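Local coordinates for phenazine biosynthesis protein PhzF family (Enterococcus faecalis, PDB 1S7J) that belongs to the PhzF family and probably acts as an isomerase, though its substrate is not established, at residues Y57-F62 and L93-Q98. Numbering follows the deposited sequence.
Sequences YALRWF and LHFTSQ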
ATOM      1  N   TYR A  57      -3.747  19.224  -3.838  1.00 24.72           N
ATOM      2  CA  TYR A  57      -2.423  19.108  -3.260  1.00 22.45           C
ATOM      3  C   TYR A  57      -1.549  18.288  -4.203  1.00 24.20           C
ATOM      4  O   TYR A  57      -1.868  17.134  -4.512  1.00 15.71           O
ATOM      5  CB  TYR A  57      -2.467  18.445  -1.872  1.00 19.80           C
ATOM      6  CG  TYR A  57      -2.963  19.336  -0.753  1.00 24.94           C
ATOM      7  CD1 TYR A  57      -4.318  19.381  -0.420  1.00 23.16           C
ATOM      8  CD2 TYR A  57      -2.071  20.100   0.007  1.00 20.61           C
ATOM      9  CE1 TYR A  57      -4.774  20.153   0.636  1.00 18.53           C
ATOM     10  CE2 TYR A  57      -2.517  20.879   1.066  1.00 22.97           C
ATOM     11  CZ  TYR A  57      -3.873  20.900   1.377  1.00 20.19           C
ATOM     12  OH  TYR A  57      -4.326  21.659   2.435  1.00 32.59           O
ATOM     13  N   ALA A  58      -0.494  18.904  -4.705  1.00 20.66           N
ATOM     14  CA  ALA A  58       0.427  18.235  -5.598  1.00 25.82           C
ATOM     15  C   ALA A  58       1.261  17.207  -4.792  1.00 23.04           C
ATOM     16  O   ALA A  58       1.970  17.576  -3.861  1.00 25.97           O
ATOM     17  CB  ALA A  58       1.338  19.250  -6.260  1.00 19.86           C
ATOM     18  N   LEU A  59       1.126  15.925  -5.135  1.00 27.22           N
ATOM     19  CA  LEU A  59       1.861  14.866  -4.450  1.00 26.72           C
ATOM     20  C   LEU A  59       3.117  14.459  -5.201  1.00 27.46           C
ATOM     21  O   LEU A  59       3.178  14.535  -6.428  1.00 24.78           O
ATOM     22  CB  LEU A  59       0.981  13.635  -4.247  1.00 30.09           C
ATOM     23  CG  LEU A  59       0.664  13.237  -2.804  1.00 30.74           C
ATOM     24  CD1 LEU A  59      -0.109  11.940  -2.819  1.00 28.18           C
ATOM     25  CD2 LEU A  59       1.939  13.092  -1.967  1.00 24.78           C
ATOM     26  N   ARG A  60       4.073  13.927  -4.441  1.00 24.22           N
ATOM     27  CA  ARG A  60       5.358  13.487  -4.955  1.00 25.52           C
ATOM     28  C   ARG A  60       5.883  12.410  -3.986  1.00 26.19           C
ATOM     29  O   ARG A  60       5.918  12.636  -2.775  1.00 26.95           O
ATOM     30  CB  ARG A  60       6.321  14.660  -4.953  1.00 26.30           C
ATOM     31  CG  ARG A  60       7.237  14.739  -6.123  1.00 30.27           C
ATOM     32  CD  ARG A  60       6.770  15.787  -7.098  1.00 25.23           C
ATOM     33  NE  ARG A  60       7.851  16.690  -7.496  1.00 31.23           N
ATOM     34  CZ  ARG A  60       8.914  16.325  -8.219  1.00 34.92           C
ATOM     35  NH1 ARG A  60       9.843  17.217  -8.536  1.00 36.65           N
ATOM     36  NH2 ARG A  60       9.049  15.075  -8.616  1.00 42.84           N
ATOM     37  N   TRP A  61       6.230  11.240  -4.497  1.00 23.97           N
ATOM     38  CA  TRP A  61       6.755  10.175  -3.647  1.00 25.31           C
ATOM     39  C   TRP A  61       8.166   9.853  -4.048  1.00 29.90           C
ATOM     40  O   TRP A  61       8.509   9.866  -5.233  1.00 24.75           O
ATOM     41  CB  TRP A  61       5.932   8.900  -3.754  1.00 24.66           C
ATOM     42  CG  TRP A  61       4.464   9.083  -3.733  1.00 28.53           C
ATOM     43  CD1 TRP A  61       3.622   8.893  -2.668  1.00 29.27           C
ATOM     44  CD2 TRP A  61       3.631   9.405  -4.842  1.00 27.88           C
ATOM     45  NE1 TRP A  61       2.323   9.063  -3.057  1.00 26.96           N
ATOM     46  CE2 TRP A  61       2.295   9.379  -4.394  1.00 29.06           C
ATOM     47  CE3 TRP A  61       3.883   9.709  -6.196  1.00 29.72           C
ATOM     48  CZ2 TRP A  61       1.210   9.641  -5.236  1.00 31.44           C
ATOM     49  CZ3 TRP A  61       2.805   9.973  -7.035  1.00 34.42           C
ATOM     50  CH2 TRP A  61       1.485   9.934  -6.551  1.00 28.51           C
ATOM     51  N   PHE A  62       8.990   9.536  -3.049  1.00 28.62           N
ATOM     52  CA  PHE A  62      10.380   9.164  -3.242  1.00 25.03           C
ATOM     53  C   PHE A  62      10.753   8.022  -2.329  1.00 28.71           C
ATOM     54  O   PHE A  62      10.255   7.942  -1.212  1.00 22.27           O
ATOM     55  CB  PHE A  62      11.302  10.331  -2.859  1.00 21.60           C
ATOM     56  CG  PHE A  62      11.308  11.459  -3.834  1.00 28.33           C
ATOM     57  CD1 PHE A  62      10.345  12.459  -3.769  1.00 21.85           C
ATOM     58  CD2 PHE A  62      12.301  11.550  -4.806  1.00 22.78           C
ATOM     59  CE1 PHE A  62      10.369  13.531  -4.647  1.00 27.22           C
ATOM     60  CE2 PHE A  62      12.337  12.623  -5.693  1.00 21.21           C
ATOM     61  CZ  PHE A  62      11.366  13.615  -5.613  1.00 26.08           C
ATOM     62  N   LEU A  93      -9.948  14.960   0.108  1.00 20.63           N
ATOM     63  CA  LEU A  93      -8.723  15.638  -0.308  1.00 23.17           C
ATOM     64  C   LEU A  93      -8.423  15.300  -1.792  1.00 23.25           C
ATOM     65  O   LEU A  93      -8.558  14.148  -2.212  1.00 21.98           O
ATOM     66  CB  LEU A  93      -7.568  15.168   0.591  1.00 20.64           C
ATOM     67  CG  LEU A  93      -6.677  16.160   1.352  1.00 28.32           C
ATOM     68  CD1 LEU A  93      -7.223  17.576   1.297  1.00 22.12           C
ATOM     69  CD2 LEU A  93      -6.525  15.678   2.794  1.00 22.58           C
ATOM     70  N   HIS A  94      -8.025  16.304  -2.559  1.00 22.96           N
ATOM     71  CA  HIS A  94      -7.728  16.111  -3.971  1.00 23.72           C
ATOM     72  C   HIS A  94      -6.269  16.382  -4.266  1.00 23.86           C
ATOM     73  O   HIS A  94      -5.767  17.467  -3.980  1.00 24.19           O
ATOM     74  CB  HIS A  94      -8.615  17.037  -4.826  1.00 20.99           C
ATOM     75  CG  HIS A  94     -10.083  16.814  -4.625  1.00 22.36           C
ATOM     76  ND1 HIS A  94     -10.706  15.625  -4.958  1.00 25.50           N
ATOM     77  CD2 HIS A  94     -11.034  17.595  -4.067  1.00 27.26           C
ATOM     78  CE1 HIS A  94     -11.979  15.686  -4.604  1.00 20.85           C
ATOM     79  NE2 HIS A  94     -12.207  16.863  -4.063  1.00 26.12           N
ATOM     80  N   PHE A  95      -5.582  15.403  -4.836  1.00 23.59           N
ATOM     81  CA  PHE A  95      -4.173  15.550  -5.157  1.00 25.95           C
ATOM     82  C   PHE A  95      -3.933  15.608  -6.653  1.00 27.62           C
ATOM     83  O   PHE A  95      -4.722  15.093  -7.430  1.00 31.06           O
ATOM     84  CB  PHE A  95      -3.373  14.379  -4.567  1.00 21.22           C
ATOM     85  CG  PHE A  95      -3.489  14.248  -3.082  1.00 21.93           C
ATOM     86  CD1 PHE A  95      -2.704  15.037  -2.233  1.00 19.66           C
ATOM     87  CD2 PHE A  95      -4.360  13.332  -2.521  1.00 18.27           C
ATOM     88  CE1 PHE A  95      -2.795  14.910  -0.844  1.00 24.41           C
ATOM     89  CE2 PHE A  95      -4.464  13.192  -1.131  1.00 26.23           C
ATOM     90  CZ  PHE A  95      -3.676  13.987  -0.293  1.00 23.78           C
ATOM     91  N   THR A  96      -2.824  16.243  -7.053  1.00 31.74           N
ATOM     92  CA  THR A  96      -2.466  16.331  -8.455  1.00 36.12           C
ATOM     93  C   THR A  96      -1.092  15.693  -8.740  1.00 38.57           C
ATOM     94  O   THR A  96      -0.117  16.368  -9.002  1.00 46.04           O
ATOM     95  CB  THR A  96      -2.518  17.767  -9.010  1.00 36.57           C
ATOM     96  OG1 THR A  96      -1.538  18.606  -8.385  1.00 35.70           O
ATOM     97  CG2 THR A  96      -3.880  18.349  -8.775  1.00 34.69           C
ATOM     98  N   SER A  97      -1.065  14.369  -8.704  1.00 39.44           N
ATOM     99  CA  SER A  97       0.172  13.635  -8.938  1.00 39.57           C
ATOM    100  C   SER A  97       0.625  13.561 -10.396  1.00 42.15           C
ATOM    101  O   SER A  97       0.063  14.206 -11.284  1.00 43.65           O
ATOM    102  CB  SER A  97       0.057  12.228  -8.378  1.00 36.78           C
ATOM    103  OG  SER A  97      -0.867  11.440  -9.106  1.00 36.16           O
ATOM    104  N   GLN A  98       1.708  12.807 -10.622  1.00 43.90           N
ATOM    105  CA  GLN A  98       2.214  12.630 -11.958  1.00 45.93           C
ATOM    106  C   GLN A  98       1.394  11.532 -12.639  1.00 45.66           C
ATOM    107  O   GLN A  98       1.364  11.432 -13.856  1.00 46.06           O
ATOM    108  CB  GLN A  98       3.749  12.367 -11.964  1.00 45.34           C
ATOM    109  CG  GLN A  98       4.228  11.089 -11.287  1.00 52.41           C
ATOM    110  CD  GLN A  98       5.737  10.882 -11.446  1.00 56.03           C
ATOM    111  OE1 GLN A  98       6.525  11.813 -11.271  1.00 55.64           O
ATOM    112  NE2 GLN A  98       6.125   9.662 -11.813  1.00 55.61           N
TER
HETATM  113  O   HOH W   1       4.182  12.582  -8.681  1.00 35.35           O
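Tyr57 and Phe95 face each other across a single parallel beta bridge, the one bridge between segments 57-62 and 93-97, whose axes cross at 54°. Both strands belong to a beta-rich lobe of the PhzF fold, which is related to that of diaminopimelate epimerase, and the bridge joins the hairpin 47-62 to the strands that follow helix 72-85. Two backbone bonds make it: Tyr57 N gives its hydrogen to His94 O, 2.7 Å away and in the carbonyl plane, and Thr96 N donates to Tyr57 O, an oxygen whose position is less certain.

Beside the bridge, the ring of Phe95 packs against Tyr57 CB and Leu59. Its CG lies anti to the carbonyl carbon (chi1 -59°), which sets CD1 of the ring 3.4 Å from Tyr57 CB. Leu59 comes over one face of this ring, its CD1 4.2 Å from the centroid in a CH-pi contact and displaced toward the rim. Farther out along the phenol ring, Tyr57 CE1 meets Leu93 CD1 obliquely at 3.6 Å. Leu82 of helix 72-85 touches both of these side chains.

Where the backbones diverge, side chains and water span the gap. Trp61 CH2 lies 3.3 Å from Ser97 CB, while the indole NE1 hydrogen-bonds to Thr75 OG1 and the Trp61 side chain lies about 5 Å from that of Glu46, the predicted active-site residue. Ser97 OG is held by Gly100 O, closing the turn into strand 100-107. Finally, one water donates to Leu59 O and accepts from Gln98 N, at 3.2 Å from that nitrogen.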